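Serine racemase (Enterococcus faecalis, PDB 4ECL) is a racemase whose cytoplasmic part belongs to the alanine racemase family, pairing a TIM-barrel-like domain with a C-terminal beta domain. Local coordinates at residues A[16-28]-A[214-226]. Numbering follows the deposited sequence.
Sequences LEHNVNTLQKAMS and ECDYIRVGVALYG. With SO4 (sulfate ion), chain G.
The side-chain amide of Asn19 is gripped at both ends: ND2 gives a hydrogen bond to Leu224 O (3.0 Å, 152° at the hydrogen), while OD1 accepts from the backbone N of Arg242. This amide joins helix 13-25 to the turn that follows strand 217-220, in the alpha/beta barrel of the alanine racemase family, where helices pack around a parallel sheet. Asparagine suits the place because one flat group can donate and accept at once; ND2 approaches Leu224 O from above the carbonyl plane, 54° out of it.

Beside the amide the interface turns apolar. The side chain of Leu224 sets off away from the helix, but with CG anti to its backbone N (chi1 179°) the branched end swings back, bringing CD1 to 3.6 Å from Val20 CG2. Leu16 CD1 reaches the same leucine at CG, and Leu53 of helix 46-55 touches all three. Leu23 divides its two methyls between neighbouring residues, its CD1 lying 3.8 Å from Leu224 CA and its CD2 against Ala223 CB, whose methyl is small enough to let the leucine branch lie against it. Further along, selenomethionine Met27 and Ile218 run alongside each other with their side chains pointing opposite ways, Met27 CG 4.0 Å from Ile218 CD1, and Met27 CE meets Val220 CG1.

On its other side the turn donates hydrogen bonds to a sulfate ion, probably from the crystallisation liquor: Gly221 N to O2 and Val222 N to O3, with Ser204 and Tyr42 adding hydroxyl bonds. At the far end, Ser28 OG donates to Glu214 OE1 on its syn side, somewhat out of the carboxylate plane, at an unusually short 2.5 Å whose exact value should not be pressed.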
# COMPACT_ATOMS: atom_id res chain seq x y z
N LEU A 16 20.79 -11.00 2.01
CA LEU A 16 19.87 -11.90 1.32
C LEU A 16 20.57 -13.21 0.94
O LEU A 16 20.01 -14.29 1.10
CB LEU A 16 19.30 -11.25 0.06
CG LEU A 16 18.37 -12.08 -0.83
CD1 LEU A 16 17.07 -12.43 -0.13
CD2 LEU A 16 18.08 -11.32 -2.12
N GLU A 17 21.79 -13.08 0.42
CA GLU A 17 22.62 -14.21 0.04
C GLU A 17 22.97 -15.04 1.27
O GLU A 17 23.02 -16.27 1.21
CB GLU A 17 23.90 -13.71 -0.63
CG GLU A 17 24.79 -14.78 -1.23
CD GLU A 17 26.04 -14.18 -1.84
OE1 GLU A 17 26.33 -13.00 -1.54
OE2 GLU A 17 26.73 -14.86 -2.63
N HIS A 18 23.25 -14.37 2.38
CA HIS A 18 23.52 -15.08 3.63
C HIS A 18 22.31 -15.90 4.02
O HIS A 18 22.43 -17.05 4.43
CB HIS A 18 23.87 -14.11 4.77
CG HIS A 18 23.85 -14.74 6.12
ND1 HIS A 18 24.97 -15.32 6.70
CD2 HIS A 18 22.84 -14.91 7.01
CE1 HIS A 18 24.65 -15.81 7.88
NE2 HIS A 18 23.37 -15.57 8.10
N ASN A 19 21.12 -15.31 3.89
CA ASN A 19 19.90 -16.03 4.22
C ASN A 19 19.68 -17.26 3.36
O ASN A 19 19.34 -18.33 3.88
CB ASN A 19 18.68 -15.10 4.16
CG ASN A 19 18.75 -13.99 5.19
OD1 ASN A 19 19.49 -14.11 6.17
ND2 ASN A 19 17.99 -12.92 4.98
N VAL A 20 19.88 -17.12 2.05
CA VAL A 20 19.73 -18.24 1.13
C VAL A 20 20.63 -19.41 1.53
O VAL A 20 20.19 -20.57 1.57
CB VAL A 20 20.01 -17.82 -0.32
CG1 VAL A 20 20.28 -19.04 -1.19
CG2 VAL A 20 18.83 -17.02 -0.88
N ASN A 21 21.88 -19.11 1.84
CA ASN A 21 22.81 -20.14 2.30
C ASN A 21 22.41 -20.75 3.64
O ASN A 21 22.50 -21.97 3.81
CB ASN A 21 24.24 -19.59 2.38
CG ASN A 21 24.87 -19.37 1.02
OD1 ASN A 21 24.72 -20.18 0.10
ND2 ASN A 21 25.57 -18.26 0.87
N THR A 22 21.99 -19.91 4.58
CA THR A 22 21.63 -20.39 5.91
C THR A 22 20.44 -21.33 5.82
O THR A 22 20.37 -22.36 6.50
CB THR A 22 21.28 -19.23 6.86
OG1 THR A 22 22.44 -18.41 7.05
CG2 THR A 22 20.82 -19.77 8.20
N LEU A 23 19.49 -20.96 4.96
CA LEU A 23 18.28 -21.74 4.80
C LEU A 23 18.56 -23.07 4.10
O LEU A 23 18.09 -24.12 4.54
CB LEU A 23 17.24 -20.91 4.03
CG LEU A 23 16.64 -19.74 4.83
CD1 LEU A 23 15.82 -18.82 3.93
CD2 LEU A 23 15.80 -20.22 6.01
N GLN A 24 19.35 -23.04 3.03
CA GLN A 24 19.67 -24.26 2.30
C GLN A 24 20.39 -25.26 3.22
O GLN A 24 20.21 -26.46 3.09
CB GLN A 24 20.53 -23.97 1.08
CG GLN A 24 19.77 -23.29 -0.05
CD GLN A 24 20.69 -22.75 -1.15
OE1 GLN A 24 21.87 -22.45 -0.91
NE2 GLN A 24 20.14 -22.61 -2.35
N LYS A 25 21.19 -24.73 4.14
CA LYS A 25 21.94 -25.56 5.08
C LYS A 25 21.03 -26.35 5.99
O LYS A 25 21.34 -27.48 6.36
CB LYS A 25 22.87 -24.70 5.94
CG LYS A 25 24.27 -24.51 5.39
CD LYS A 25 25.13 -23.77 6.40
CE LYS A 25 24.96 -24.36 7.80
NZ LYS A 25 25.75 -23.62 8.82
N ALA A 26 19.91 -25.76 6.37
CA ALA A 26 18.97 -26.44 7.25
C ALA A 26 18.09 -27.44 6.48
O ALA A 26 17.30 -28.16 7.08
CB ALA A 26 18.11 -25.42 7.99
N MSE A 27 18.26 -27.48 5.16
CA MSE A 27 17.43 -28.34 4.31
C MSE A 27 18.11 -29.66 3.99
O MSE A 27 19.33 -29.75 4.01
CB MSE A 27 17.14 -27.65 2.98
CG MSE A 27 16.25 -26.48 3.08
SE MSE A 27 15.79 -25.85 1.29
CE MSE A 27 15.19 -24.11 1.90
N SER A 28 17.32 -30.68 3.65
CA SER A 28 17.86 -31.91 3.09
C SER A 28 18.54 -31.60 1.78
O SER A 28 18.12 -30.70 1.06
CB SER A 28 16.75 -32.94 2.87
OG SER A 28 16.35 -33.50 4.10
N GLU A 214 10.35 -34.25 5.30
CA GLU A 214 11.20 -34.48 4.14
C GLU A 214 10.44 -34.26 2.82
O GLU A 214 9.73 -35.16 2.35
CB GLU A 214 11.77 -35.90 4.17
CG GLU A 214 12.72 -36.18 5.33
CD GLU A 214 14.11 -35.55 5.14
OE1 GLU A 214 14.46 -35.16 4.01
OE2 GLU A 214 14.85 -35.46 6.14
N CYS A 215 10.61 -33.07 2.24
CA CYS A 215 9.91 -32.71 1.01
C CYS A 215 10.88 -32.31 -0.09
O CYS A 215 12.09 -32.27 0.12
CB CYS A 215 8.91 -31.57 1.28
SG CYS A 215 7.78 -31.92 2.66
N ASP A 216 10.34 -32.00 -1.27
CA ASP A 216 11.19 -31.63 -2.41
C ASP A 216 11.40 -30.13 -2.54
O ASP A 216 12.34 -29.67 -3.19
CB ASP A 216 10.61 -32.21 -3.69
CG ASP A 216 10.46 -33.71 -3.62
OD1 ASP A 216 11.48 -34.41 -3.82
OD2 ASP A 216 9.34 -34.18 -3.32
N TYR A 217 10.49 -29.36 -1.94
CA TYR A 217 10.64 -27.91 -1.85
C TYR A 217 10.27 -27.42 -0.47
O TYR A 217 9.41 -28.01 0.21
CB TYR A 217 9.71 -27.17 -2.81
CG TYR A 217 9.88 -27.44 -4.28
CD1 TYR A 217 10.88 -26.81 -5.01
CD2 TYR A 217 9.01 -28.28 -4.95
CE1 TYR A 217 11.01 -27.03 -6.37
CE2 TYR A 217 9.13 -28.50 -6.29
CZ TYR A 217 10.13 -27.89 -7.00
OH TYR A 217 10.22 -28.13 -8.35
N ILE A 218 10.88 -26.31 -0.09
CA ILE A 218 10.37 -25.49 0.98
C ILE A 218 10.16 -24.09 0.41
O ILE A 218 11.07 -23.50 -0.18
CB ILE A 218 11.33 -25.47 2.18
CG1 ILE A 218 11.44 -26.90 2.74
CG2 ILE A 218 10.83 -24.52 3.25
CD1 ILE A 218 12.36 -27.04 3.92
N ARG A 219 8.94 -23.58 0.58
CA ARG A 219 8.53 -22.26 0.09
C ARG A 219 8.90 -21.23 1.14
O ARG A 219 8.18 -21.05 2.12
CB ARG A 219 7.01 -22.21 -0.14
CG ARG A 219 6.45 -23.25 -1.11
CD ARG A 219 4.92 -23.23 -1.18
NE ARG A 219 4.30 -23.39 0.14
CZ ARG A 219 3.87 -24.54 0.65
NH1 ARG A 219 3.99 -25.66 -0.04
NH2 ARG A 219 3.32 -24.58 1.86
N VAL A 220 10.00 -20.52 0.95
CA VAL A 220 10.42 -19.59 1.98
C VAL A 220 10.02 -18.14 1.67
O VAL A 220 10.33 -17.60 0.61
CB VAL A 220 11.94 -19.73 2.30
CG1 VAL A 220 12.21 -21.13 2.83
CG2 VAL A 220 12.76 -19.51 1.06
N GLY A 221 9.30 -17.55 2.62
CA GLY A 221 8.88 -16.16 2.50
C GLY A 221 9.64 -15.29 3.48
O GLY A 221 10.77 -14.89 3.20
N VAL A 222 9.03 -15.00 4.63
CA VAL A 222 9.63 -14.07 5.58
C VAL A 222 11.06 -14.42 6.00
O VAL A 222 11.89 -13.53 6.16
CB VAL A 222 8.76 -13.87 6.85
CG1 VAL A 222 7.46 -13.17 6.51
CG2 VAL A 222 8.50 -15.22 7.56
N ALA A 223 11.35 -15.72 6.16
CA ALA A 223 12.69 -16.13 6.58
C ALA A 223 13.73 -15.69 5.55
O ALA A 223 14.84 -15.29 5.91
CB ALA A 223 12.76 -17.66 6.80
N LEU A 224 13.37 -15.78 4.28
CA LEU A 224 14.29 -15.39 3.22
C LEU A 224 14.68 -13.92 3.37
O LEU A 224 15.81 -13.51 3.04
CB LEU A 224 13.64 -15.63 1.87
CG LEU A 224 14.44 -15.27 0.62
CD1 LEU A 224 15.56 -16.24 0.43
CD2 LEU A 224 13.54 -15.23 -0.62
N TYR A 225 13.76 -13.12 3.89
CA TYR A 225 13.98 -11.68 4.01
C TYR A 225 14.54 -11.29 5.38
O TYR A 225 14.76 -10.12 5.68
CB TYR A 225 12.68 -10.93 3.69
CG TYR A 225 12.15 -11.28 2.32
CD1 TYR A 225 12.85 -10.92 1.17
CD2 TYR A 225 10.97 -11.99 2.16
CE1 TYR A 225 12.39 -11.25 -0.09
CE2 TYR A 225 10.49 -12.32 0.90
CZ TYR A 225 11.21 -11.95 -0.22
OH TYR A 225 10.76 -12.28 -1.48
N GLY A 226 14.79 -12.30 6.21
CA GLY A 226 15.54 -12.10 7.44
C GLY A 226 14.72 -11.46 8.53
O GLY A 226 15.25 -10.85 9.46
S SO4 G . 6.02 -17.41 4.75
O1 SO4 G . 5.05 -17.82 3.73
O2 SO4 G . 7.27 -18.13 4.54
O3 SO4 G . 6.24 -15.97 4.60
O4 SO4 G . 5.49 -17.67 6.08